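Local coordinates for solute-binding periplasmic protein of iron/siderophore ABC transporter (Yersinia pestis, PDB 6B2Y) that probably binds chelated iron in the periplasm and delivers it to an ABC transporter for import into the cell, at residues P289-L293 and S305-I309; L293-P299 and S377-I382. One frame throughout, in Å; residues are numbered along the deposited sequence.

How the contacts relate
Both contacts fasten the loop that runs from strand 275-280 to helix 299-310, and their centres lie 12 Å apart. Leu293 is the residue the two loop segments share, but its side chain packs only in contact 2, against segment 377-382 near the C-terminus; contact 1 holds the preceding residues against the loop's own helix. The contacts also meet directly, through Val292 O and Val297 CG1 at 3.5 Å and through Leu306 CD2 and Ile382 CG2 at 3.7 Å; the first touch is internal to the loop, the second brings strand 381-383 onto helix 299-310. Contact 2 lies nearer a ligand: the Tyr380 side chain is about 7 Å from a bound sodium ion.

Contact 1: P289-L293 and S305-I309; sequences PGVVL and SLQKI
Between Gly290 and Val292 an extended, irregular chain passes one side of the helical residues Ser305 and Ile309, one turn apart. The CA atoms of Val291 and Ser305 approach to 5.3 Å, whereas those of Gly290 and Ile309 stay 6.7 Å apart. One hydrogen bond crosses: Val292 N donates to Ser305 OG at 2.8 Å, nearly straight with 169° at the hydrogen. Ser305 OG sits between its own backbone N and carbonyl carbon (chi1 77°) and is also hydrogen-bonded to Ala302 O one turn back, so this buried hydroxyl ties the loop backbone to the helix backbone. Val292 adds its CG2 branch, lying 3.7 Å from Ser305 CB. One turn on, the contact becomes apolar. Val291 and Ile309 cross at about a right angle, Val291 CG2 reaching Ile309 CG1 at 3.6 Å, while Val291 CG1 is the branch on the Ser305 side. The end of Ile309, CD1, rests 3.8 Å from Gly290 CA. Beneath this seam lies the mixed sheet: Val291 reaches Ala278 of strand 275-280 and Ala328 of strand 326-330, and Ile309 packs on Tyr276, placing helix 299-310 within the beta-alpha-beta crossover between these parallel neighbours.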
loop_
_atom_site.group_PDB
_atom_site.type_symbol
_atom_site.label_atom_id
_atom_site.label_comp_id
_atom_site.label_asym_id
_atom_site.label_seq_id
_atom_site.Cartn_x
_atom_site.Cartn_y
_atom_site.Cartn_z
ATOM N N PRO A 289 -5.068 -14.715 -12.929
ATOM C CA PRO A 289 -3.627 -14.866 -12.706
ATOM C C PRO A 289 -3.069 -13.747 -11.841
ATOM O O PRO A 289 -3.666 -12.677 -11.684
ATOM C CB PRO A 289 -3.046 -14.827 -14.124
ATOM C CG PRO A 289 -4.042 -14.037 -14.917
ATOM C CD PRO A 289 -5.390 -14.361 -14.326
ATOM N N GLY A 290 -1.909 -14.011 -11.260
ATOM C CA GLY A 290 -1.242 -13.055 -10.394
ATOM C C GLY A 290 -0.614 -13.711 -9.179
ATOM O O GLY A 290 -0.891 -14.856 -8.833
ATOM N N VAL A 291 0.252 -12.947 -8.509
ATOM C CA VAL A 291 0.911 -13.424 -7.305
ATOM C C VAL A 291 -0.090 -13.464 -6.155
ATOM O O VAL A 291 -0.896 -12.536 -5.975
ATOM C CB VAL A 291 2.111 -12.514 -6.973
ATOM C CG1 VAL A 291 2.783 -12.968 -5.695
ATOM C CG2 VAL A 291 3.109 -12.502 -8.138
ATOM N N VAL A 292 -0.040 -14.536 -5.372
ATOM C CA VAL A 292 -0.977 -14.799 -4.283
ATOM C C VAL A 292 -0.315 -14.414 -2.965
ATOM O O VAL A 292 0.658 -15.048 -2.537
ATOM C CB VAL A 292 -1.418 -16.274 -4.285
ATOM C CG1 VAL A 292 -2.190 -16.590 -3.024
ATOM C CG2 VAL A 292 -2.255 -16.545 -5.513
ATOM N N LEU A 293 -0.830 -13.357 -2.325
ATOM C CA LEU A 293 -0.297 -12.826 -1.077
ATOM C C LEU A 293 -1.430 -12.174 -0.304
ATOM O O LEU A 293 -2.405 -11.706 -0.905
ATOM C CB LEU A 293 0.812 -11.785 -1.321
ATOM C CG LEU A 293 2.070 -12.252 -2.044
ATOM C CD1 LEU A 293 2.822 -11.064 -2.642
ATOM C CD2 LEU A 293 2.947 -13.033 -1.093
ATOM N N SER A 305 2.647 -19.554 -6.222
ATOM C CA SER A 305 2.152 -18.580 -7.189
ATOM C C SER A 305 3.284 -17.761 -7.813
ATOM O O SER A 305 3.185 -17.376 -8.979
ATOM C CB SER A 305 1.143 -17.643 -6.524
ATOM O OG SER A 305 1.800 -16.667 -5.734
ATOM N N LEU A 306 4.357 -17.489 -7.056
ATOM C CA LEU A 306 5.487 -16.740 -7.611
ATOM C C LEU A 306 6.194 -17.547 -8.701
ATOM O O LEU A 306 6.478 -17.027 -9.785
ATOM C CB LEU A 306 6.467 -16.372 -6.494
ATOM C CG LEU A 306 7.734 -15.627 -6.941
ATOM C CD1 LEU A 306 7.364 -14.389 -7.736
ATOM C CD2 LEU A 306 8.632 -15.282 -5.768
ATOM N N GLN A 307 6.459 -18.835 -8.429
ATOM C CA GLN A 307 7.035 -19.739 -9.428
ATOM C C GLN A 307 6.246 -19.705 -10.729
ATOM O O GLN A 307 6.833 -19.688 -11.818
ATOM C CB GLN A 307 7.090 -21.168 -8.871
ATOM C CG GLN A 307 8.091 -21.367 -7.745
ATOM C CD GLN A 307 9.466 -20.848 -8.114
ATOM O OE1 GLN A 307 9.884 -20.938 -9.270
ATOM N NE2 GLN A 307 10.170 -20.281 -7.138
ATOM N N LYS A 308 4.912 -19.690 -10.650
ATOM C CA LYS A 308 4.135 -19.641 -11.886
ATOM C C LYS A 308 4.310 -18.303 -12.591
ATOM O O LYS A 308 4.427 -18.253 -13.824
ATOM C CB LYS A 308 2.655 -19.907 -11.606
ATOM C CG LYS A 308 1.740 -19.459 -12.743
ATOM C CD LYS A 308 0.552 -20.405 -12.936
ATOM C CE LYS A 308 -0.008 -20.887 -11.606
ATOM N NZ LYS A 308 -1.277 -21.663 -11.790
ATOM N N ILE A 309 4.332 -17.207 -11.826
ATOM C CA ILE A 309 4.503 -15.885 -12.423
ATOM C C ILE A 309 5.870 -15.776 -13.088
ATOM O O ILE A 309 6.023 -15.126 -14.131
ATOM C CB ILE A 309 4.288 -14.793 -11.355
ATOM C CG1 ILE A 309 2.796 -14.656 -11.042
ATOM C CG2 ILE A 309 4.856 -13.444 -11.805
ATOM C CD1 ILE A 309 2.028 -13.988 -12.158
#

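Contact 2: L293-P299 and S377-I382; sequences LGAQVTP and SGTYWI
This is a loop-to-loop contact built on a single antiparallel bridge, where the turn before helix 299-310 meets the chain just before edge strand 381-383. Gly294 and Thr379 form a hydrogen-bonded pair: Gly294 N donates to Thr379 O at 2.9 Å, and Thr379 N returns a bond to Gly294 O at 3.0 Å. Gly294 O also accepts Val297 N, closing the type I turn Gly294-Val297; the two donors reach it from opposite faces of its carbonyl plane. Two hydroxyls extend the grip. Ser377 OG donates in the carbonyl plane, onto a lone pair of Ala295 O, at 2.9 Å. Thr379 OG1, set beside its own backbone N (chi1 -56°), gives a 2.7 Å bond to Val297 O from above that carbonyl's plane, 46° out of it. Gly378 packs against the turn, its CA 3.1 Å from Val297 O in a CA-H...O contact. On the Tyr380 ring, Gly294 C lies over one face, 3.9 Å above the plane and offset toward the rim; the phenol's OH comes 3.2 Å from Ala295 CB. Around this junction, Ala295 and Ser377 pack on Ile98 of helix 93-102, Tyr380 meets Met364 of helix 360-371, and the backbone of Ile382 is hydrogen-bonded to that of Ala328 in the neighbouring antiparallel strand 326-330.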
loop_
_atom_site.group_PDB
_atom_site.type_symbol
_atom_site.label_atom_id
_atom_site.label_comp_id
_atom_site.label_asym_id
_atom_site.label_seq_id
_atom_site.Cartn_x
_atom_site.Cartn_y
_atom_site.Cartn_z
ATOM N N LEU A 293 -0.830 -13.357 -2.325
ATOM C CA LEU A 293 -0.297 -12.826 -1.077
ATOM C C LEU A 293 -1.430 -12.174 -0.304
ATOM O O LEU A 293 -2.405 -11.706 -0.905
ATOM C CB LEU A 293 0.812 -11.785 -1.321
ATOM C CG LEU A 293 2.070 -12.252 -2.044
ATOM C CD1 LEU A 293 2.822 -11.064 -2.642
ATOM C CD2 LEU A 293 2.947 -13.033 -1.093
ATOM N N GLY A 294 -1.301 -12.132 1.035
ATOM C CA GLY A 294 -2.261 -11.448 1.877
ATOM C C GLY A 294 -2.516 -12.180 3.186
ATOM O O GLY A 294 -1.837 -13.141 3.537
ATOM N N ALA A 295 -3.538 -11.710 3.914
ATOM C CA ALA A 295 -3.722 -12.091 5.313
ATOM C C ALA A 295 -4.104 -13.554 5.479
ATOM O O ALA A 295 -4.036 -14.065 6.603
ATOM C CB ALA A 295 -4.779 -11.203 5.973
ATOM N N GLN A 296 -4.498 -14.229 4.401
ATOM C CA GLN A 296 -4.906 -15.627 4.470
ATOM C C GLN A 296 -4.015 -16.521 3.623
ATOM O O GLN A 296 -4.353 -17.693 3.393
ATOM C CB GLN A 296 -6.369 -15.773 4.038
ATOM C CG GLN A 296 -7.360 -15.000 4.924
ATOM C CD GLN A 296 -8.792 -15.103 4.429
ATOM O OE1 GLN A 296 -9.078 -14.878 3.252
ATOM N NE2 GLN A 296 -9.700 -15.468 5.330
ATOM N N VAL A 297 -2.879 -16.013 3.161
ATOM C CA VAL A 297 -1.977 -16.764 2.301
ATOM C C VAL A 297 -0.860 -17.356 3.150
ATOM O O VAL A 297 -0.279 -16.667 3.997
ATOM C CB VAL A 297 -1.412 -15.869 1.184
ATOM C CG1 VAL A 297 -0.344 -16.610 0.404
ATOM C CG2 VAL A 297 -2.545 -15.438 0.270
ATOM N N THR A 298 -0.571 -18.649 2.931
ATOM C CA THR A 298 0.521 -19.342 3.598
ATOM C C THR A 298 1.804 -19.195 2.796
ATOM O O THR A 298 1.762 -18.950 1.588
ATOM C CB THR A 298 0.187 -20.830 3.750
ATOM O OG1 THR A 298 0.195 -21.457 2.457
ATOM C CG2 THR A 298 -1.177 -21.003 4.371
ATOM N N PRO A 299 2.968 -19.362 3.443
ATOM C CA PRO A 299 4.228 -19.352 2.682
ATOM C C PRO A 299 4.200 -20.258 1.467
ATOM O O PRO A 299 4.607 -19.833 0.382
ATOM C CB PRO A 299 5.259 -19.807 3.722
ATOM C CG PRO A 299 4.707 -19.301 5.022
ATOM C CD PRO A 299 3.202 -19.444 4.898
ATOM N N SER A 377 -1.324 -12.063 10.354
ATOM C CA SER A 377 -1.495 -13.387 9.782
ATOM C C SER A 377 -1.112 -13.321 8.319
ATOM O O SER A 377 -1.036 -12.241 7.733
ATOM C CB SER A 377 -2.932 -13.891 9.940
ATOM O OG SER A 377 -3.839 -12.986 9.339
ATOM N N GLY A 378 -0.867 -14.486 7.742
ATOM C CA GLY A 378 -0.654 -14.570 6.311
ATOM C C GLY A 378 0.764 -14.245 5.871
ATOM O O GLY A 378 1.722 -14.252 6.650
ATOM N N THR A 379 0.879 -13.949 4.580
ATOM C CA THR A 379 2.163 -13.841 3.896
ATOM C C THR A 379 2.133 -12.613 2.995
ATOM O O THR A 379 1.325 -12.547 2.064
ATOM C CB THR A 379 2.439 -15.100 3.073
ATOM O OG1 THR A 379 2.385 -16.251 3.929
ATOM C CG2 THR A 379 3.794 -15.016 2.378
ATOM N N TYR A 380 3.029 -11.661 3.244
ATOM C CA TYR A 380 3.026 -10.413 2.494
ATOM C C TYR A 380 4.284 -10.193 1.662
ATOM O O TYR A 380 4.374 -9.185 0.956
ATOM C CB TYR A 380 2.821 -9.238 3.458
ATOM C CG TYR A 380 1.446 -9.203 4.070
ATOM C CD1 TYR A 380 1.160 -9.910 5.236
ATOM C CD2 TYR A 380 0.427 -8.468 3.492
ATOM C CE1 TYR A 380 -0.103 -9.866 5.816
ATOM C CE2 TYR A 380 -0.838 -8.418 4.061
ATOM C CZ TYR A 380 -1.097 -9.126 5.216
ATOM O OH TYR A 380 -2.367 -9.075 5.775
ATOM N N TRP A 381 5.248 -11.106 1.720
ATOM C CA TRP A 381 6.422 -11.055 0.862
ATOM C C TRP A 381 6.982 -12.468 0.795
ATOM O O TRP A 381 6.673 -13.307 1.649
ATOM C CB TRP A 381 7.467 -10.066 1.390
ATOM C CG TRP A 381 7.771 -10.230 2.836
ATOM C CD1 TRP A 381 8.632 -11.142 3.403
ATOM C CD2 TRP A 381 7.228 -9.468 3.918
ATOM N NE1 TRP A 381 8.657 -10.983 4.769
ATOM C CE2 TRP A 381 7.804 -9.965 5.112
ATOM C CE3 TRP A 381 6.311 -8.408 4.000
ATOM C CZ2 TRP A 381 7.477 -9.454 6.365
ATOM C CZ3 TRP A 381 6.002 -7.895 5.252
ATOM C CH2 TRP A 381 6.582 -8.416 6.416
ATOM N N ILE A 382 7.799 -12.726 -0.226
ATOM C CA ILE A 382 8.399 -14.050 -0.393
ATOM C C ILE A 382 9.561 -13.961 -1.372
ATOM O O ILE A 382 9.549 -13.162 -2.314
ATOM C CB ILE A 382 7.338 -15.087 -0.848
ATOM C CG1 ILE A 382 7.743 -16.492 -0.398
ATOM C CG2 ILE A 382 7.126 -15.039 -2.353
ATOM C CD1 ILE A 382 7.360 -16.791 1.025
#